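Local coordinates for protein FACT-Spt16 (Cicer arietinum, PDB 5CE6) that probably binds histones H3-H4 as the N-terminal domain of the SPT16 subunit of FACT, a histone chaperone complex that acts on nucleosomes during transcription, at residues Lys34-His39 and Ser192-Ala197; Cys98-Ala103 and Leu123-Lys128; Asp261-Cys266 and Ala304-Tyr309; Cys370-Ala375 and Gly409-His414; Thr377-Glu382 and Gly401-Val406. One frame throughout, in Å; residues are numbered along the deposited sequence.

Contact 1: Lys34-His39 and Ser192-Ala197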
# COMPACT_ATOMS: atom_id res chain seq x y z
N LYS A 34 -15.83 -5.25 -16.39
CA LYS A 34 -15.67 -6.44 -17.22
C LYS A 34 -14.54 -7.31 -16.68
O LYS A 34 -14.69 -8.52 -16.54
CB LYS A 34 -15.39 -6.04 -18.66
CG LYS A 34 -15.63 -7.14 -19.69
CD LYS A 34 -16.41 -6.59 -20.88
CE LYS A 34 -15.92 -5.19 -21.26
NZ LYS A 34 -16.84 -4.51 -22.21
N ALA A 35 -13.41 -6.67 -16.38
CA ALA A 35 -12.25 -7.37 -15.84
C ALA A 35 -12.62 -8.10 -14.55
O ALA A 35 -12.26 -9.26 -14.37
CB ALA A 35 -11.11 -6.40 -15.60
N PHE A 36 -13.34 -7.40 -13.67
CA PHE A 36 -13.82 -7.97 -12.42
C PHE A 36 -14.74 -9.18 -12.67
O PHE A 36 -14.49 -10.27 -12.15
CB PHE A 36 -14.55 -6.87 -11.62
CG PHE A 36 -15.20 -7.34 -10.34
CD1 PHE A 36 -14.66 -8.38 -9.60
CD2 PHE A 36 -16.36 -6.73 -9.88
CE1 PHE A 36 -15.27 -8.81 -8.43
CE2 PHE A 36 -16.97 -7.14 -8.71
CZ PHE A 36 -16.42 -8.18 -7.98
N TYR A 37 -15.82 -9.00 -13.44
CA TYR A 37 -16.74 -10.11 -13.68
C TYR A 37 -16.08 -11.31 -14.37
O TYR A 37 -16.40 -12.46 -14.07
CB TYR A 37 -17.98 -9.65 -14.46
CG TYR A 37 -19.10 -9.19 -13.55
CD1 TYR A 37 -18.96 -8.04 -12.79
CD2 TYR A 37 -20.27 -9.92 -13.45
CE1 TYR A 37 -19.97 -7.62 -11.94
CE2 TYR A 37 -21.30 -9.50 -12.61
CZ TYR A 37 -21.14 -8.35 -11.86
OH TYR A 37 -22.14 -7.93 -11.02
N SER A 38 -15.15 -11.03 -15.28
CA SER A 38 -14.40 -12.09 -15.95
C SER A 38 -13.55 -12.89 -14.98
O SER A 38 -13.58 -14.12 -14.97
CB SER A 38 -13.51 -11.50 -17.05
OG SER A 38 -14.29 -11.09 -18.16
N HIS A 39 -12.80 -12.17 -14.15
CA HIS A 39 -11.87 -12.78 -13.20
C HIS A 39 -12.66 -13.58 -12.17
O HIS A 39 -12.31 -14.71 -11.83
CB HIS A 39 -11.04 -11.69 -12.51
CG HIS A 39 -9.84 -12.21 -11.78
ND1 HIS A 39 -9.92 -12.79 -10.53
CD2 HIS A 39 -8.52 -12.22 -12.11
CE1 HIS A 39 -8.71 -13.14 -10.13
NE2 HIS A 39 -7.85 -12.80 -11.07
N SER A 192 -7.06 -9.14 -4.48
CA SER A 192 -5.59 -9.05 -4.55
C SER A 192 -5.06 -9.42 -5.93
O SER A 192 -4.22 -8.72 -6.50
CB SER A 192 -4.95 -9.93 -3.48
OG SER A 192 -3.54 -9.98 -3.64
N ALA A 193 -5.58 -10.51 -6.48
CA ALA A 193 -5.20 -10.94 -7.83
C ALA A 193 -5.67 -9.91 -8.86
O ALA A 193 -4.94 -9.57 -9.79
CB ALA A 193 -5.80 -12.31 -8.13
N LEU A 194 -6.89 -9.42 -8.69
CA LEU A 194 -7.46 -8.43 -9.59
C LEU A 194 -6.64 -7.14 -9.64
O LEU A 194 -6.42 -6.59 -10.72
CB LEU A 194 -8.90 -8.11 -9.17
CG LEU A 194 -9.71 -7.25 -10.11
CD1 LEU A 194 -9.88 -7.93 -11.46
CD2 LEU A 194 -11.07 -6.98 -9.48
N PHE A 195 -6.19 -6.68 -8.48
CA PHE A 195 -5.45 -5.42 -8.41
C PHE A 195 -3.96 -5.61 -8.71
O PHE A 195 -3.25 -4.62 -8.87
CB PHE A 195 -5.58 -4.76 -7.03
CG PHE A 195 -6.99 -4.42 -6.62
CD1 PHE A 195 -7.95 -4.08 -7.57
CD2 PHE A 195 -7.34 -4.44 -5.28
CE1 PHE A 195 -9.25 -3.76 -7.17
CE2 PHE A 195 -8.64 -4.12 -4.87
CZ PHE A 195 -9.60 -3.78 -5.82
N ALA A 196 -3.51 -6.85 -8.81
CA ALA A 196 -2.07 -7.16 -8.84
C ALA A 196 -1.30 -6.61 -10.05
O ALA A 196 -0.21 -6.06 -9.90
CB ALA A 196 -1.83 -8.66 -8.72
N ALA A 197 -1.86 -6.77 -11.24
CA ALA A 197 -1.21 -6.28 -12.45
C ALA A 197 -1.83 -4.95 -12.89
O ALA A 197 -3.01 -4.90 -13.24
CB ALA A 197 -1.28 -7.31 -13.56
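L194 projects from helix 188-196 and divides its two methyls over helix 26-42. CD2 comes obliquely to the ring of F36, 3.9 Å from F36 CD1, and the two side chains cross at about a right angle. CD1 settles near the backbone, 4.0 Å from A35 O and 4.1 Å from H39 CB, so the leucine fork fits between residues one helical turn apart. The fork points there because CG stands opposite the backbone N of L194 (chi1 -172°). Over these short segments the helix axes come within 10.7 Å, at 135° between their N-to-C directions. This places the first helix of the chain against helix 188-196, which follows the last strand of the six-stranded sheet in an alpha/beta lobe of the same clan as the N-terminal domains of aminopeptidase P-like proteins; the two segments are 153 residues apart. The second kind of interaction is made by the imidazole of H39. Its CE1 and NE2 are both 3.6 Å from A193 CB, which approaches at a slant, while L194 N lies over one face of the ring. No hydrogen bond crosses between the helices. The polar partner of H39 lies within the lobe, where ND1 is hydrogen-bonded to W48 NE1, which probably limits rotation of the imidazole. The F36 ring also meets W48 and packs edge-to-face with F89.

Contact 2: Cys98-Ala103 and Leu123-Lys128; sequences CSQKKA and LHVKPK
Q100 and V125 meet where a parallel strand pair gives way to a helix. From the tip of strand 93-98, C98 N donates to H124 O (3.1 Å), and K126 N returns a nearly straight bond to C98 O (2.8 Å, 174° at the hydrogen). Just beyond, the Q100 side chain crosses that of V125. Its CB rests 3.8 Å from V125 CG1. CG lies opposite the backbone N (chi1 172°), and the chain then bends at chi2, bringing the amide oxygen beside the valine methyls. As a result OE1 comes 3.8 Å from V125 CG2 and almost as near to CG1, while NE2 turns to a hydrogen bond with S104 OG. The backbone N of Q100 is bridged to K126 O by water 1, which accepts from the one and donates to the other, so the diverging chains remain linked. One turn further along the helix, A103 CB sits 3.8 Å from V125 CG2, and L123 CD1 comes 3.3 Å from A103 O. S99 is the N-cap of this helix, its OG accepting from K102 N at 3.2 Å. Strand 93-98, the helices 100-106 and 110-117, and the neighbouring parallel strand 120-125, outermost in the six-stranded sheet of the N-terminal lobe, form a beta-alpha-beta crossover, and the contact lies where its first strand passes into its first helix.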
# COMPACT_ATOMS: atom_id res chain seq x y z
N CYS A 98 -26.93 3.64 -0.49
CA CYS A 98 -26.16 4.87 -0.32
C CYS A 98 -27.08 6.07 -0.18
O CYS A 98 -28.29 5.94 -0.29
CB CYS A 98 -25.23 5.08 -1.52
SG CYS A 98 -26.10 5.31 -3.10
N SER A 99 -26.48 7.24 0.04
CA SER A 99 -27.24 8.49 0.15
C SER A 99 -27.86 8.89 -1.19
O SER A 99 -27.44 8.41 -2.24
CB SER A 99 -26.31 9.61 0.62
OG SER A 99 -25.36 9.91 -0.38
N GLN A 100 -28.87 9.76 -1.15
CA GLN A 100 -29.47 10.27 -2.38
C GLN A 100 -28.42 10.91 -3.28
O GLN A 100 -28.41 10.71 -4.50
CB GLN A 100 -30.58 11.27 -2.06
CG GLN A 100 -31.12 12.00 -3.28
CD GLN A 100 -31.76 11.06 -4.29
OE1 GLN A 100 -32.76 10.40 -4.00
NE2 GLN A 100 -31.18 10.99 -5.49
N LYS A 101 -27.51 11.67 -2.67
CA LYS A 101 -26.47 12.38 -3.42
C LYS A 101 -25.58 11.43 -4.21
O LYS A 101 -25.27 11.69 -5.38
CB LYS A 101 -25.63 13.24 -2.47
N LYS A 102 -25.17 10.34 -3.58
CA LYS A 102 -24.32 9.35 -4.24
C LYS A 102 -25.12 8.60 -5.30
O LYS A 102 -24.60 8.22 -6.35
CB LYS A 102 -23.72 8.39 -3.22
CG LYS A 102 -22.80 9.06 -2.21
CD LYS A 102 -22.05 8.06 -1.36
CE LYS A 102 -21.13 8.75 -0.35
NZ LYS A 102 -21.86 9.20 0.86
N ALA A 103 -26.41 8.40 -5.04
CA ALA A 103 -27.27 7.70 -5.98
C ALA A 103 -27.45 8.50 -7.28
O ALA A 103 -27.48 7.92 -8.36
CB ALA A 103 -28.61 7.39 -5.35
N LEU A 123 -30.33 1.12 -7.41
CA LEU A 123 -29.91 2.05 -6.38
C LEU A 123 -30.93 2.12 -5.25
O LEU A 123 -32.10 2.43 -5.47
CB LEU A 123 -29.66 3.44 -6.98
CG LEU A 123 -28.56 3.46 -8.05
CD1 LEU A 123 -28.46 4.83 -8.70
CD2 LEU A 123 -27.23 3.08 -7.44
N HIS A 124 -30.48 1.79 -4.04
CA HIS A 124 -31.34 1.86 -2.87
C HIS A 124 -30.93 3.08 -2.06
O HIS A 124 -29.85 3.11 -1.48
CB HIS A 124 -31.17 0.60 -2.02
CG HIS A 124 -31.36 -0.68 -2.79
ND1 HIS A 124 -32.55 -1.37 -2.79
CD2 HIS A 124 -30.51 -1.38 -3.57
CE1 HIS A 124 -32.43 -2.45 -3.55
NE2 HIS A 124 -31.20 -2.47 -4.04
N VAL A 125 -31.79 4.10 -2.04
CA VAL A 125 -31.44 5.37 -1.39
C VAL A 125 -31.75 5.33 0.10
O VAL A 125 -32.90 5.09 0.49
CB VAL A 125 -32.23 6.55 -2.01
CG1 VAL A 125 -31.96 7.83 -1.22
CG2 VAL A 125 -31.88 6.72 -3.47
N LYS A 126 -30.74 5.59 0.92
CA LYS A 126 -30.93 5.65 2.37
C LYS A 126 -31.07 7.09 2.87
O LYS A 126 -30.17 7.91 2.67
CB LYS A 126 -29.78 4.97 3.12
CG LYS A 126 -30.04 4.80 4.61
CD LYS A 126 -28.77 4.47 5.37
CE LYS A 126 -27.91 5.71 5.56
NZ LYS A 126 -28.53 6.71 6.48
N PRO A 127 -32.20 7.39 3.52
CA PRO A 127 -32.42 8.66 4.22
C PRO A 127 -31.35 8.85 5.29
O PRO A 127 -30.91 7.85 5.87
CB PRO A 127 -33.79 8.46 4.87
CG PRO A 127 -34.46 7.39 4.07
CD PRO A 127 -33.35 6.48 3.63
N LYS A 128 -30.95 10.09 5.55
CA LYS A 128 -29.86 10.38 6.49
C LYS A 128 -30.10 9.81 7.89
O LYS A 128 -29.18 9.32 8.54
CB LYS A 128 -29.63 11.89 6.58
O HOH W 1 -30.17 10.27 1.25

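Contact 3: Asp261-Cys266 and Ala304-Tyr309. With ACT (acetate ion), chain B.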
# COMPACT_ATOMS: atom_id res chain seq x y z
N ASP A 261 -3.70 19.00 -6.48
CA ASP A 261 -5.01 18.49 -6.08
C ASP A 261 -5.07 16.96 -6.11
O ASP A 261 -5.97 16.34 -5.53
CB ASP A 261 -6.10 19.07 -6.98
CG ASP A 261 -6.63 20.38 -6.47
OD1 ASP A 261 -6.05 20.92 -5.51
OD2 ASP A 261 -7.64 20.88 -7.03
N ASN A 262 -4.11 16.36 -6.81
CA ASN A 262 -4.08 14.91 -6.97
C ASN A 262 -3.15 14.24 -5.99
O ASN A 262 -3.08 13.01 -5.95
CB ASN A 262 -3.65 14.55 -8.40
CG ASN A 262 -4.70 14.91 -9.44
OD1 ASN A 262 -5.90 14.88 -9.17
ND2 ASN A 262 -4.24 15.22 -10.65
N VAL A 263 -2.45 15.03 -5.18
CA VAL A 263 -1.41 14.51 -4.29
C VAL A 263 -1.86 14.36 -2.84
O VAL A 263 -2.50 15.26 -2.28
CB VAL A 263 -0.16 15.43 -4.31
CG1 VAL A 263 0.88 14.93 -3.31
CG2 VAL A 263 0.42 15.50 -5.70
N ASP A 264 -1.55 13.22 -2.23
CA ASP A 264 -1.73 13.04 -0.79
C ASP A 264 -0.52 12.31 -0.22
O ASP A 264 0.37 11.88 -0.97
CB ASP A 264 -3.01 12.26 -0.49
CG ASP A 264 -3.48 12.45 0.95
OD1 ASP A 264 -2.87 13.26 1.68
OD2 ASP A 264 -4.47 11.79 1.34
N ILE A 265 -0.47 12.18 1.10
CA ILE A 265 0.61 11.41 1.72
C ILE A 265 0.10 9.99 1.97
O ILE A 265 -1.07 9.79 2.30
CB ILE A 265 1.09 12.04 3.06
CG1 ILE A 265 -0.03 12.00 4.11
CG2 ILE A 265 1.56 13.47 2.84
CD1 ILE A 265 0.42 12.37 5.52
N CYS A 266 0.96 9.00 1.79
CA CYS A 266 0.54 7.61 2.01
C CYS A 266 0.42 7.29 3.48
O CYS A 266 -0.41 6.47 3.88
CB CYS A 266 1.53 6.63 1.39
SG CYS A 266 1.64 6.78 -0.38
N ALA A 304 4.52 9.33 -1.11
CA ALA A 304 3.50 10.20 -1.68
C ALA A 304 2.50 9.37 -2.48
O ALA A 304 2.83 8.29 -2.99
CB ALA A 304 4.11 11.26 -2.57
N ARG A 305 1.29 9.89 -2.58
CA ARG A 305 0.21 9.21 -3.27
C ARG A 305 -0.27 10.13 -4.39
O ARG A 305 -0.39 11.34 -4.20
CB ARG A 305 -0.93 8.94 -2.28
CG ARG A 305 -1.83 7.77 -2.64
CD ARG A 305 -2.90 7.56 -1.56
NE ARG A 305 -3.77 6.43 -1.86
CZ ARG A 305 -4.86 6.12 -1.16
NH1 ARG A 305 -5.21 6.85 -0.11
NH2 ARG A 305 -5.60 5.07 -1.50
N TYR A 306 -0.52 9.56 -5.57
CA TYR A 306 -0.94 10.38 -6.69
C TYR A 306 -2.17 9.76 -7.36
O TYR A 306 -2.13 8.62 -7.81
CB TYR A 306 0.19 10.54 -7.72
CG TYR A 306 -0.16 11.50 -8.84
CD1 TYR A 306 -0.16 12.87 -8.63
CD2 TYR A 306 -0.47 11.03 -10.11
CE1 TYR A 306 -0.47 13.76 -9.66
CE2 TYR A 306 -0.77 11.90 -11.14
CZ TYR A 306 -0.77 13.27 -10.91
OH TYR A 306 -1.08 14.14 -11.93
N LYS A 307 -3.25 10.53 -7.42
CA LYS A 307 -4.53 10.03 -7.91
C LYS A 307 -4.89 8.69 -7.26
O LYS A 307 -5.39 7.77 -7.93
CB LYS A 307 -4.57 9.96 -9.44
CG LYS A 307 -4.46 11.33 -10.11
CD LYS A 307 -4.43 11.23 -11.63
CE LYS A 307 -5.73 10.69 -12.18
NZ LYS A 307 -6.87 11.62 -11.90
N SER A 308 -4.63 8.60 -5.96
CA SER A 308 -4.88 7.42 -5.12
C SER A 308 -3.84 6.30 -5.21
O SER A 308 -3.96 5.32 -4.49
CB SER A 308 -6.29 6.84 -5.30
OG SER A 308 -7.26 7.81 -4.96
N TYR A 309 -2.84 6.45 -6.09
CA TYR A 309 -1.81 5.42 -6.24
C TYR A 309 -0.60 5.71 -5.39
O TYR A 309 -0.02 6.79 -5.48
CB TYR A 309 -1.42 5.23 -7.73
CG TYR A 309 -2.53 4.52 -8.45
CD1 TYR A 309 -3.63 5.23 -8.93
CD2 TYR A 309 -2.54 3.14 -8.57
CE1 TYR A 309 -4.69 4.59 -9.55
CE2 TYR A 309 -3.60 2.48 -9.20
CZ TYR A 309 -4.66 3.21 -9.67
OH TYR A 309 -5.71 2.57 -10.29
C ACT B . -7.77 3.17 0.69
O ACT B . -8.30 2.90 1.79
OXT ACT B . -7.49 4.38 0.50
CH3 ACT B . -7.49 2.11 -0.32
O HOH W 2 -3.77 10.70 -4.15
O HOH W 3 -3.58 8.69 1.77
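R305 and D264 form the hydrogen-bonded pair of an antiparallel junction that joins the short strand 263-265 to strand 296-306 of the M24, or pita-bread, domain. R305 N donates to D264 O at 2.7 Å and D264 N to R305 O at 3.0 Å, while K307 N reaches N262 O. Beside them the Y306 ring has V263 CG2 at its edge and K307 CG over one face. N262 CB comes 3.5 Å from Y306 CE1, with the amide plane of N262 almost perpendicular to the ring. On the side of the sheet bearing D264 and R305, the arginine chain runs fully extended to a guanidinium whose NH2 holds OXT of an acetate, probably from the crystallisation liquor, in its plane at 2.8 Å; NH1 adds a long, weak bond. R305 NE donates to S308 O at 2.9 Å from above the carbonyl plane, and water 3 joins NH1 to D264 OD2 and I265 O. With a leucine in place of R305, S308 O and the acetate would probably lose these donors and water 3 one of its three partners. Further out, the type I' turn Y306-Y309 sets the position of S308, and water 2 donates to N262 O (3.0 Å) while accepting from S308 N.

Contact 4: Cys370-Ala375 and Gly409-His414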
# COMPACT_ATOMS: atom_id res chain seq x y z
N CYS A 370 18.65 -10.97 12.13
CA CYS A 370 18.11 -9.63 12.28
C CYS A 370 17.42 -9.13 11.02
O CYS A 370 16.83 -8.06 11.03
CB CYS A 370 19.21 -8.64 12.68
SG CYS A 370 19.89 -8.94 14.33
N LEU A 371 17.52 -9.89 9.94
CA LEU A 371 16.90 -9.47 8.68
C LEU A 371 15.39 -9.49 8.87
O LEU A 371 14.86 -10.40 9.51
CB LEU A 371 17.32 -10.40 7.54
CG LEU A 371 16.95 -9.96 6.12
CD1 LEU A 371 17.78 -8.76 5.71
CD2 LEU A 371 17.15 -11.12 5.15
N THR A 372 14.71 -8.48 8.33
CA THR A 372 13.25 -8.44 8.40
C THR A 372 12.69 -9.69 7.72
O THR A 372 13.31 -10.22 6.79
CB THR A 372 12.67 -7.15 7.77
OG1 THR A 372 13.18 -6.99 6.44
CG2 THR A 372 13.05 -5.92 8.58
N LYS A 373 11.55 -10.17 8.20
CA LYS A 373 10.98 -11.42 7.69
C LYS A 373 10.28 -11.20 6.36
O LYS A 373 9.92 -12.16 5.67
CB LYS A 373 10.01 -12.04 8.70
CG LYS A 373 10.64 -12.40 10.03
CD LYS A 373 11.85 -13.32 9.86
CE LYS A 373 12.46 -13.68 11.22
NZ LYS A 373 13.78 -14.36 11.08
N SER A 374 10.07 -9.94 6.01
CA SER A 374 9.49 -9.58 4.72
C SER A 374 10.45 -8.63 4.01
O SER A 374 11.20 -7.89 4.66
CB SER A 374 8.13 -8.91 4.92
OG SER A 374 7.62 -8.37 3.71
N ALA A 375 10.46 -8.68 2.68
CA ALA A 375 11.22 -7.73 1.88
C ALA A 375 10.27 -6.74 1.18
O ALA A 375 10.67 -6.02 0.27
CB ALA A 375 12.09 -8.45 0.84
N GLY A 409 15.00 -4.56 5.80
CA GLY A 409 15.75 -3.99 6.89
C GLY A 409 16.49 -4.97 7.77
O GLY A 409 16.36 -6.19 7.64
N PHE A 410 17.31 -4.42 8.67
CA PHE A 410 17.89 -5.19 9.75
C PHE A 410 17.32 -4.62 11.03
O PHE A 410 17.34 -3.40 11.23
CB PHE A 410 19.41 -5.02 9.78
CG PHE A 410 20.15 -5.95 8.87
CD1 PHE A 410 20.00 -7.33 9.00
CD2 PHE A 410 21.01 -5.45 7.90
CE1 PHE A 410 20.72 -8.19 8.16
CE2 PHE A 410 21.72 -6.30 7.06
CZ PHE A 410 21.57 -7.67 7.18
N GLN A 411 16.81 -5.50 11.90
CA GLN A 411 16.20 -5.06 13.17
C GLN A 411 17.03 -5.47 14.36
O GLN A 411 17.37 -6.65 14.51
CB GLN A 411 14.80 -5.67 13.34
CG GLN A 411 14.02 -5.80 12.06
CD GLN A 411 12.64 -6.38 12.28
OE1 GLN A 411 12.38 -7.54 11.96
NE2 GLN A 411 11.75 -5.57 12.82
N ASN A 412 17.35 -4.50 15.21
CA ASN A 412 18.04 -4.75 16.48
C ASN A 412 19.44 -5.37 16.36
O ASN A 412 19.80 -6.29 17.10
CB ASN A 412 17.17 -5.54 17.45
CG ASN A 412 15.85 -4.85 17.75
OD1 ASN A 412 15.78 -3.63 17.82
ND2 ASN A 412 14.80 -5.64 17.92
N LEU A 413 20.23 -4.85 15.43
CA LEU A 413 21.65 -5.14 15.43
C LEU A 413 22.27 -4.45 16.64
O LEU A 413 21.70 -3.51 17.19
CB LEU A 413 22.30 -4.64 14.15
CG LEU A 413 21.84 -5.32 12.86
CD1 LEU A 413 22.41 -4.59 11.68
CD2 LEU A 413 22.31 -6.77 12.86
N HIS A 414 23.44 -4.92 17.06
CA HIS A 414 24.17 -4.26 18.13
C HIS A 414 25.40 -3.56 17.58
O HIS A 414 26.20 -4.16 16.86
CB HIS A 414 24.56 -5.28 19.21
CG HIS A 414 23.40 -5.77 20.01
ND1 HIS A 414 23.34 -5.65 21.38
CD2 HIS A 414 22.25 -6.37 19.63
CE1 HIS A 414 22.20 -6.16 21.81
NE2 HIS A 414 21.52 -6.61 20.77
O HOH W 4 10.59 -8.74 10.53
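L371 and F410 carry a single backbone bridge, by which a loop following helix 349-363 is laid along strand 403-414. Two bonds flank it: Q411 N to C370 O, 2.7 Å and nearly straight (170°), and T372 N to G409 O at 2.9 Å. A third uses a side chain, since T372 OG1 accepts from G409 N at 3.1 Å and itself donates to S374 O at 2.8 Å. OG1 can serve both because it sits between the backbone N and carbonyl carbon of T372 (chi1 53°), the crowded position, and this turns CG2 toward Q411, 3.6 Å from its CG. With a valine in its place, G409 N would probably lose its acceptor and S374 O its donor, slackening the loop on the strand. Apolar groups cover the rest: C370 SG lies 3.6 Å from L413 CD2, and L371 CD1 lies 3.9 Å from F410 CE1, the two side chains crossing at a slant. The peptide between C370 and L371 lies at the edge of the F410 ring. Water 4 links K373 N to Q411 OE1. The loop is thus bridged to a strand of the antiparallel sheet whose F410 side chain packs on V331 and L332 of helix 323-342 and on V360 of helix 349-363, a layering of helices on a curved sheet as in the pita-bread fold of the M24 family.

Contact 5: Thr377-Glu382 and Gly401-Val406; sequences TGIGIE and GMVFNV
The F404 ring takes T377 O at its edge, near its plane, with CD1 3.7 Å away, while G378 N approaches the same ring obliquely; beyond these segments the side chain rests on I390 and I433. The other flat group, the amide of N405, is held at both ends. OD1 pairs with N312 ND2, and ND2 donates to water 5, which in turn donates to T377 OG1 at 2.6 Å. That hydroxyl itself donates to G378 O, so the side chain of T377 is tied on two sides. T377 and N405 are the hydrogen-bonded pair of an antiparallel junction: N405 N meets T377 O at 2.8 Å, nearly along the C=O axis, and T377 N returns a bond to N405 O. Strand 376-378 is here the outermost member of the four-stranded antiparallel sheet in the pita-bread domain, lying beside strand 403-414. Next along, G378 faces F404 with CA atoms only 4.3 Å apart, and its CA makes a CH...O contact with V403 O at 3.2 Å. The same oxygen accepts from I379 N (3.0 Å), which comes from above the carbonyl plane. I379 then wedges its side chain against the partner strand. With CG1 anti to the backbone N (chi1 -176°), CG2 is placed 3.6 Å from V403 CG1 and equally close to N405 N, while CD1 extends to N405 CB.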
# COMPACT_ATOMS: atom_id res chain seq x y z
N THR A 377 6.01 -5.54 -0.12
CA THR A 377 4.69 -5.99 -0.60
C THR A 377 4.38 -5.38 -1.95
O THR A 377 5.03 -4.43 -2.39
CB THR A 377 3.54 -5.58 0.34
OG1 THR A 377 3.36 -4.15 0.30
CG2 THR A 377 3.79 -6.01 1.77
N GLY A 378 3.33 -5.88 -2.59
CA GLY A 378 2.76 -5.15 -3.70
C GLY A 378 2.25 -3.80 -3.22
O GLY A 378 1.98 -3.61 -2.04
N ILE A 379 2.11 -2.86 -4.15
CA ILE A 379 1.66 -1.52 -3.81
C ILE A 379 0.87 -0.96 -4.98
O ILE A 379 1.18 -1.23 -6.14
CB ILE A 379 2.88 -0.62 -3.43
CG1 ILE A 379 2.42 0.78 -2.99
CG2 ILE A 379 3.88 -0.52 -4.59
CD1 ILE A 379 3.53 1.52 -2.18
N GLY A 380 -0.19 -0.22 -4.67
CA GLY A 380 -1.02 0.39 -5.71
C GLY A 380 -1.97 1.37 -5.05
O GLY A 380 -1.55 2.25 -4.29
N ILE A 381 -3.27 1.22 -5.31
CA ILE A 381 -4.24 1.98 -4.54
C ILE A 381 -4.08 1.72 -3.04
O ILE A 381 -4.15 2.65 -2.22
CB ILE A 381 -5.67 1.66 -5.01
CG1 ILE A 381 -5.78 1.93 -6.51
CG2 ILE A 381 -6.68 2.48 -4.23
CD1 ILE A 381 -7.16 1.60 -7.11
N GLU A 382 -3.90 0.46 -2.67
CA GLU A 382 -3.55 0.09 -1.31
C GLU A 382 -2.06 0.30 -1.10
O GLU A 382 -1.24 -0.08 -1.94
CB GLU A 382 -3.87 -1.38 -1.05
CG GLU A 382 -5.33 -1.77 -1.30
CD GLU A 382 -5.49 -3.26 -1.39
OE1 GLU A 382 -5.25 -3.82 -2.49
OE2 GLU A 382 -5.81 -3.88 -0.36
N GLY A 401 3.55 -5.99 -14.92
CA GLY A 401 2.54 -5.05 -14.45
C GLY A 401 2.40 -4.99 -12.95
O GLY A 401 1.74 -4.09 -12.43
N MET A 402 3.02 -5.92 -12.23
CA MET A 402 3.02 -5.85 -10.77
C MET A 402 3.92 -4.71 -10.34
O MET A 402 4.87 -4.35 -11.05
CB MET A 402 3.51 -7.15 -10.15
CG MET A 402 2.52 -8.29 -10.24
SD MET A 402 3.20 -9.77 -9.46
CE MET A 402 1.76 -10.84 -9.53
N VAL A 403 3.63 -4.15 -9.17
CA VAL A 403 4.39 -3.03 -8.64
C VAL A 403 4.70 -3.36 -7.20
O VAL A 403 3.81 -3.78 -6.45
CB VAL A 403 3.58 -1.73 -8.71
CG1 VAL A 403 4.40 -0.58 -8.15
CG2 VAL A 403 3.18 -1.45 -10.14
N PHE A 404 5.96 -3.18 -6.80
CA PHE A 404 6.37 -3.56 -5.45
C PHE A 404 7.01 -2.42 -4.66
O PHE A 404 7.78 -1.63 -5.22
CB PHE A 404 7.37 -4.74 -5.48
CG PHE A 404 6.76 -6.04 -5.92
CD1 PHE A 404 6.05 -6.83 -5.02
CD2 PHE A 404 6.88 -6.47 -7.24
CE1 PHE A 404 5.48 -8.03 -5.42
CE2 PHE A 404 6.31 -7.67 -7.65
CZ PHE A 404 5.62 -8.45 -6.74
N ASN A 405 6.68 -2.35 -3.38
CA ASN A 405 7.44 -1.60 -2.39
C ASN A 405 8.43 -2.60 -1.82
O ASN A 405 8.06 -3.44 -1.00
CB ASN A 405 6.49 -1.07 -1.29
CG ASN A 405 7.22 -0.45 -0.10
OD1 ASN A 405 8.37 -0.02 -0.21
ND2 ASN A 405 6.54 -0.37 1.05
N VAL A 406 9.66 -2.59 -2.34
CA VAL A 406 10.71 -3.48 -1.88
C VAL A 406 11.39 -2.80 -0.71
O VAL A 406 12.18 -1.88 -0.89
CB VAL A 406 11.73 -3.79 -2.99
CG1 VAL A 406 12.82 -4.72 -2.47
CG2 VAL A 406 11.02 -4.42 -4.19
O HOH W 5 3.82 -1.74 1.24

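Contact 5 is the most enclosed, all its touching residues being buried, whereas contact 1 lies at the surface of the N-terminal lobe and contacts 2, 3 and 4 are partly buried. Contacts 4 and 5 both use strand 403-414; contact 5 is nested inside the loop that contact 4 closes. Contact 3 joins a different sheet of the same M24 domain, yet touches contact 5 where R305 NH2 meets I381 O in a weak bond. Contact 1 reaches that domain too, F195 packing on E382. Contact 2 touches none of the others. Helix-to-helix contact 1 relies on apolar and ring packing alone, while the other four rest on backbone hydrogen bonds supplemented by bridging waters.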